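Local coordinates for protein hydrolase, NUDIX family (Clostridium perfringens ATCC 13124, PDB 3F6A) that probably hydrolyses a nucleoside diphosphate linked to another group, as members of the NUDIX hydrolase family do, though its own substrate is not established, at residues H6-F12 against I99-A105; P32-H36 against R49-A55. All coordinates share one frame; numbering follows the deposited sequence.

Overall arrangement
Strand 7-15 links the two contacts: contact 1 uses it directly, and contact 2 uses its neighbour in the mixed sheet of this NUDIX domain, strand 30-36. In contact 1 strand 98-106 runs parallel along one edge of it; strand 30-36 lies along the other. The contact centres are about 10 Å apart, and backbone bonds join them, Val11 N to Leu33 O at 2.9 Å and Val9 N to Gly35 O at 3.0 Å. Helix 43-55 ties them further: its residues 49-55 supply the second half of contact 2, and it also packs on contact 1. The glutamate-rich side of contact 2 belongs to the presumed catalytic motif; contact 1 forms part of the sheet behind it.

Contact 1 (H6-F12 against I99-A105); sequences HFTVSVF and IDFVYYA
Ser10 and Asp100 meet through side chains on neighbouring parallel strands of the central mixed sheet of the NUDIX fold. The Ser10 hydroxyl lies in front of the carboxylate, between its two oxygens, with OG 2.6 Å from Asp100 OD2 and close to OD1 as well. Thr8 adds a second hydroxyl: its OG1 is 2.9 Å from Asp100 OD1 and also near the carbonyl of Ile99, so OD1 is approached by both hydroxyls. Asp100 reaches them because CG stands opposite its own backbone N (chi1 180°), which swings the carboxylate across to the partner strand.

Seven backbone hydrogen bonds close the pairing, from Ile99 N to His6 O (2.8 Å) through to Ala105 N to Phe12 O. On the first strand only Thr8, Ser10 and Phe12 bond with both N and O; Val9 and Val11 turn their backbone groups to strand 30-36 instead.

Phe7, Val9, Val11, Ile99, Phe101 and Tyr103 share one face. Phe7 and Ile99 run side by side, Phe7 CE1 lying 3.5 Å from Ile99 CD1, while Phe7 CD1 meets Phe101 CE2. Phe7 and Phe101 each also meet their own counterpart in the second subunit, so this end of the face is part of the dimer interface. Cys47 of helix 43-55 packs farther along, on Val9, Val11 and Tyr103.

On the opposite face helix 138-150 closes over Phe12, Val102 and Tyr104, and Glu146 bonds Tyr104 OH. The Phe12 and Tyr104 ring planes stand at 85°, with Phe12 CD2 at the Tyr104 edge, 3.7 Å from CE1; Val102 CG1 abuts the Phe12 edge, 3.7 Å from CE2.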
loop_
_atom_site.group_PDB
_atom_site.type_symbol
_atom_site.label_atom_id
_atom_site.label_comp_id
_atom_site.label_asym_id
_atom_site.label_seq_id
_atom_site.Cartn_x
_atom_site.Cartn_y
_atom_site.Cartn_z
ATOM N N HIS A 6 5.609 -12.829 2.433
ATOM C CA HIS A 6 6.288 -12.170 1.319
ATOM C C HIS A 6 6.083 -10.661 1.392
ATOM O O HIS A 6 6.035 -9.986 0.367
ATOM C CB HIS A 6 5.709 -12.673 -0.001
ATOM C CG HIS A 6 6.104 -14.073 -0.342
ATOM N ND1 HIS A 6 5.226 -14.977 -0.898
ATOM C CD2 HIS A 6 7.294 -14.712 -0.244
ATOM C CE1 HIS A 6 5.858 -16.114 -1.129
ATOM N NE2 HIS A 6 7.113 -15.979 -0.742
ATOM N N PHE A 7 5.965 -10.141 2.605
ATOM C CA PHE A 7 5.727 -8.716 2.801
ATOM C C PHE A 7 6.754 -8.083 3.722
ATOM O O PHE A 7 7.014 -8.581 4.821
ATOM C CB PHE A 7 4.318 -8.512 3.364
ATOM C CG PHE A 7 3.225 -8.913 2.411
ATOM C CD1 PHE A 7 2.651 -7.981 1.555
ATOM C CD2 PHE A 7 2.787 -10.233 2.351
ATOM C CE1 PHE A 7 1.661 -8.360 0.644
ATOM C CE2 PHE A 7 1.801 -10.620 1.446
ATOM C CZ PHE A 7 1.235 -9.684 0.595
ATOM N N THR A 8 7.332 -6.977 3.263
ATOM C CA THR A 8 8.335 -6.250 4.023
ATOM C C THR A 8 8.013 -4.757 3.979
ATOM O O THR A 8 7.129 -4.326 3.236
ATOM C CB THR A 8 9.739 -6.446 3.411
ATOM O OG1 THR A 8 9.808 -5.766 2.149
ATOM C CG2 THR A 8 10.032 -7.924 3.186
ATOM N N VAL A 9 8.736 -3.972 4.773
ATOM C CA VAL A 9 8.548 -2.528 4.780
ATOM C C VAL A 9 9.901 -1.840 4.653
ATOM O O VAL A 9 10.943 -2.437 4.929
ATOM C CB VAL A 9 7.848 -2.026 6.077
ATOM C CG1 VAL A 9 6.486 -2.675 6.213
ATOM C CG2 VAL A 9 8.717 -2.307 7.308
ATOM N N SER A 10 9.873 -0.589 4.212
ATOM C CA SER A 10 11.073 0.225 4.063
ATOM C C SER A 10 10.693 1.598 4.589
ATOM O O SER A 10 9.556 2.031 4.421
ATOM C CB SER A 10 11.490 0.347 2.589
ATOM O OG SER A 10 12.081 -0.851 2.127
ATOM N N VAL A 11 11.639 2.276 5.227
ATOM C CA VAL A 11 11.374 3.596 5.771
ATOM C C VAL A 11 12.520 4.550 5.492
ATOM O O VAL A 11 13.662 4.277 5.848
ATOM C CB VAL A 11 11.194 3.566 7.302
ATOM C CG1 VAL A 11 10.437 4.803 7.751
ATOM C CG2 VAL A 11 10.487 2.302 7.722
ATOM N N PHE A 12 12.199 5.667 4.856
ATOM C CA PHE A 12 13.169 6.697 4.563
ATOM C C PHE A 12 12.931 7.747 5.631
ATOM O O PHE A 12 11.887 8.394 5.658
ATOM C CB PHE A 12 12.930 7.251 3.160
ATOM C CG PHE A 12 13.407 6.334 2.069
ATOM C CD1 PHE A 12 14.707 6.433 1.586
ATOM C CD2 PHE A 12 12.571 5.347 1.552
ATOM C CE1 PHE A 12 15.169 5.566 0.601
ATOM C CE2 PHE A 12 13.028 4.470 0.563
ATOM C CZ PHE A 12 14.324 4.577 0.088
ATOM N N ILE A 99 7.080 -8.199 -1.524
ATOM C CA ILE A 99 6.491 -6.890 -1.719
ATOM C C ILE A 99 7.076 -6.003 -0.634
ATOM O O ILE A 99 7.172 -6.407 0.526
ATOM C CB ILE A 99 4.959 -6.945 -1.557
ATOM C CG1 ILE A 99 4.345 -7.656 -2.762
ATOM C CG2 ILE A 99 4.391 -5.539 -1.401
ATOM C CD1 ILE A 99 2.855 -7.869 -2.647
ATOM N N ASP A 100 7.481 -4.798 -1.007
ATOM C CA ASP A 100 8.037 -3.876 -0.036
ATOM C C ASP A 100 7.216 -2.599 0.014
ATOM O O ASP A 100 7.137 -1.859 -0.975
ATOM C CB ASP A 100 9.488 -3.544 -0.379
ATOM C CG ASP A 100 10.106 -2.575 0.608
ATOM O OD1 ASP A 100 10.251 -2.936 1.794
ATOM O OD2 ASP A 100 10.439 -1.445 0.198
ATOM N N PHE A 101 6.589 -2.361 1.165
ATOM C CA PHE A 101 5.780 -1.166 1.376
ATOM C C PHE A 101 6.696 -0.058 1.861
ATOM O O PHE A 101 7.266 -0.150 2.945
ATOM C CB PHE A 101 4.682 -1.431 2.414
ATOM C CG PHE A 101 3.594 -2.346 1.919
ATOM C CD1 PHE A 101 2.989 -2.119 0.685
ATOM C CD2 PHE A 101 3.164 -3.424 2.685
ATOM C CE1 PHE A 101 1.972 -2.955 0.224
ATOM C CE2 PHE A 101 2.151 -4.260 2.232
ATOM C CZ PHE A 101 1.555 -4.025 1.001
ATOM N N VAL A 102 6.823 0.990 1.052
ATOM C CA VAL A 102 7.701 2.110 1.368
ATOM C C VAL A 102 7.024 3.282 2.057
ATOM O O VAL A 102 6.020 3.797 1.576
ATOM C CB VAL A 102 8.382 2.631 0.097
ATOM C CG1 VAL A 102 9.374 3.730 0.448
ATOM C CG2 VAL A 102 9.074 1.491 -0.608
ATOM N N TYR A 103 7.606 3.712 3.173
ATOM C CA TYR A 103 7.085 4.826 3.953
ATOM C C TYR A 103 8.153 5.892 4.133
ATOM O O TYR A 103 9.350 5.593 4.120
ATOM C CB TYR A 103 6.656 4.342 5.343
ATOM C CG TYR A 103 5.496 3.382 5.349
ATOM C CD1 TYR A 103 4.207 3.820 5.643
ATOM C CD2 TYR A 103 5.684 2.026 5.062
ATOM C CE1 TYR A 103 3.129 2.935 5.654
ATOM C CE2 TYR A 103 4.612 1.133 5.072
ATOM C CZ TYR A 103 3.340 1.599 5.368
ATOM O OH TYR A 103 2.278 0.730 5.379
ATOM N N TYR A 104 7.719 7.138 4.297
ATOM C CA TYR A 104 8.639 8.243 4.532
ATOM C C TYR A 104 8.305 8.737 5.934
ATOM O O TYR A 104 7.144 8.709 6.343
ATOM C CB TYR A 104 8.439 9.374 3.510
ATOM C CG TYR A 104 8.726 8.993 2.062
ATOM C CD1 TYR A 104 9.504 7.879 1.747
ATOM C CD2 TYR A 104 8.235 9.767 1.013
ATOM C CE1 TYR A 104 9.789 7.545 0.416
ATOM C CE2 TYR A 104 8.511 9.447 -0.317
ATOM C CZ TYR A 104 9.288 8.334 -0.609
ATOM O OH TYR A 104 9.555 8.025 -1.925
ATOM N N ALA A 105 9.315 9.180 6.671
ATOM C CA ALA A 105 9.101 9.654 8.034
ATOM C C ALA A 105 10.142 10.683 8.448
ATOM O O ALA A 105 11.092 10.953 7.725
ATOM C CB ALA A 105 9.143 8.478 8.996
#

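Contact 2 (P32-H36 against R49-A55); sequences PLGGH and REAKEEA
Arg49 reaches back from the helix to the end of strand 30-36, where its NH1 donates to His36 O over 3.1 Å. That oxygen lies in the guanidinium plane, and the bend at chi3 (-79°) brings the group round to it. The His36 ring stands nearly perpendicular to the guanidinium, CE1 3.8 Å from Arg49 NH2. NH1 also forms a salt bridge with Glu41.

Next, Glu50 folds at chi2 and lays its carboxylate against the glycines, OE2 3.3 Å from Gly35 CA. Glu50 OE2 also lies well out of the Arg49 guanidinium plane, near NH2, so the pair is held by charge alone. Ala51 gives Leu33 CD1 a place to rest against its CA. A weak bond from Arg49 NH2 to Glu53 OE1 completes the salt-bridge network.

Glu54 extends alongside Leu33 in the opposite sense, and its OE1 accepts Gly34 N at 2.8 Å, from above the carboxylate plane. OE2 sits equally near Gly34 O, two acceptors with no bond between them. At the last position the Ala55 methyl packs on Leu33 CD1, 3.7 Å away.

Strand end, loop and helix with this Arg-Glu-x-x-Glu-Glu run form the Nudix box, whose glutamates in relatives usually bind catalytic magnesium.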
loop_
_atom_site.group_PDB
_atom_site.type_symbol
_atom_site.label_atom_id
_atom_site.label_comp_id
_atom_site.label_asym_id
_atom_site.label_seq_id
_atom_site.Cartn_x
_atom_site.Cartn_y
_atom_site.Cartn_z
ATOM N N PRO A 32 17.467 1.898 2.854
ATOM C CA PRO A 32 16.724 2.536 3.939
ATOM C C PRO A 32 16.508 1.466 4.990
ATOM O O PRO A 32 16.748 0.286 4.727
ATOM C CB PRO A 32 15.423 2.946 3.266
ATOM C CG PRO A 32 15.229 1.867 2.237
ATOM C CD PRO A 32 16.622 1.732 1.661
ATOM N N LEU A 33 16.080 1.866 6.179
ATOM C CA LEU A 33 15.815 0.898 7.228
ATOM C C LEU A 33 14.588 0.097 6.795
ATOM O O LEU A 33 13.817 0.547 5.946
ATOM C CB LEU A 33 15.524 1.611 8.555
ATOM C CG LEU A 33 16.548 2.656 9.009
ATOM C CD1 LEU A 33 16.288 3.034 10.476
ATOM C CD2 LEU A 33 17.948 2.091 8.846
ATOM N N GLY A 34 14.405 -1.082 7.379
ATOM C CA GLY A 34 13.262 -1.901 7.018
ATOM C C GLY A 34 13.444 -3.365 7.366
ATOM O O GLY A 34 14.432 -3.743 7.998
ATOM N N GLY A 35 12.494 -4.195 6.949
ATOM C CA GLY A 35 12.574 -5.615 7.243
ATOM C C GLY A 35 11.204 -6.256 7.163
ATOM O O GLY A 35 10.235 -5.608 6.768
ATOM N N HIS A 36 11.122 -7.522 7.550
ATOM C CA HIS A 36 9.865 -8.254 7.514
ATOM C C HIS A 36 8.832 -7.698 8.481
ATOM O O HIS A 36 9.163 -7.017 9.457
ATOM C CB HIS A 36 10.102 -9.739 7.817
ATOM C CG HIS A 36 10.320 -10.045 9.269
ATOM N ND1 HIS A 36 11.224 -9.360 10.053
ATOM C CD2 HIS A 36 9.787 -11.007 10.062
ATOM C CE1 HIS A 36 11.244 -9.890 11.263
ATOM N NE2 HIS A 36 10.381 -10.890 11.296
ATOM N N ARG A 49 9.014 -0.220 14.624
ATOM C CA ARG A 49 9.965 -1.083 15.321
ATOM C C ARG A 49 11.308 -1.190 14.606
ATOM O O ARG A 49 12.360 -1.144 15.248
ATOM C CB ARG A 49 9.389 -2.485 15.548
ATOM C CG ARG A 49 8.719 -3.116 14.358
ATOM C CD ARG A 49 8.422 -4.582 14.659
ATOM N NE ARG A 49 9.614 -5.392 14.509
ATOM C CZ ARG A 49 9.945 -6.019 13.388
ATOM N NH1 ARG A 49 9.160 -5.944 12.317
ATOM N NH2 ARG A 49 11.079 -6.695 13.331
ATOM N N GLU A 50 11.283 -1.313 13.282
ATOM C CA GLU A 50 12.531 -1.419 12.537
ATOM C C GLU A 50 13.370 -0.160 12.711
ATOM O O GLU A 50 14.597 -0.232 12.788
ATOM C CB GLU A 50 12.255 -1.683 11.056
ATOM C CG GLU A 50 11.687 -3.073 10.790
ATOM C CD GLU A 50 12.696 -4.189 11.029
ATOM O OE1 GLU A 50 13.717 -3.954 11.711
ATOM O OE2 GLU A 50 12.457 -5.312 10.540
ATOM N N ALA A 51 12.710 0.992 12.793
ATOM C CA ALA A 51 13.422 2.252 12.970
ATOM C C ALA A 51 14.129 2.238 14.326
ATOM O O ALA A 51 15.250 2.734 14.462
ATOM C CB ALA A 51 12.454 3.425 12.891
ATOM N N LYS A 52 13.462 1.661 15.323
ATOM C CA LYS A 52 14.011 1.571 16.677
ATOM C C LYS A 52 15.117 0.519 16.753
ATOM O O LYS A 52 16.160 0.742 17.364
ATOM C CB LYS A 52 12.895 1.211 17.667
ATOM C CG LYS A 52 13.231 1.483 19.133
ATOM C CD LYS A 52 13.391 2.982 19.390
ATOM C CE LYS A 52 13.485 3.295 20.872
ATOM N NZ LYS A 52 13.623 4.756 21.128
ATOM N N GLU A 53 14.891 -0.628 16.126
ATOM C CA GLU A 53 15.874 -1.702 16.154
ATOM C C GLU A 53 17.124 -1.429 15.313
ATOM O O GLU A 53 18.243 -1.727 15.742
ATOM C CB GLU A 53 15.226 -3.020 15.706
ATOM C CG GLU A 53 14.035 -3.444 16.572
ATOM C CD GLU A 53 13.391 -4.751 16.119
ATOM O OE1 GLU A 53 13.187 -4.937 14.899
ATOM O OE2 GLU A 53 13.077 -5.596 16.991
ATOM N N GLU A 54 16.948 -0.836 14.137
ATOM C CA GLU A 54 18.087 -0.589 13.263
ATOM C C GLU A 54 18.826 0.729 13.477
ATOM O O GLU A 54 19.968 0.872 13.034
ATOM C CB GLU A 54 17.652 -0.723 11.799
ATOM C CG GLU A 54 16.912 -2.033 11.541
ATOM C CD GLU A 54 16.683 -2.333 10.065
ATOM O OE1 GLU A 54 16.462 -1.388 9.278
ATOM O OE2 GLU A 54 16.706 -3.525 9.697
ATOM N N ALA A 55 18.199 1.681 14.162
ATOM C CA ALA A 55 18.851 2.964 14.395
ATOM C C ALA A 55 18.554 3.574 15.761
ATOM O O ALA A 55 19.018 4.671 16.053
ATOM C CB ALA A 55 18.463 3.945 13.298
#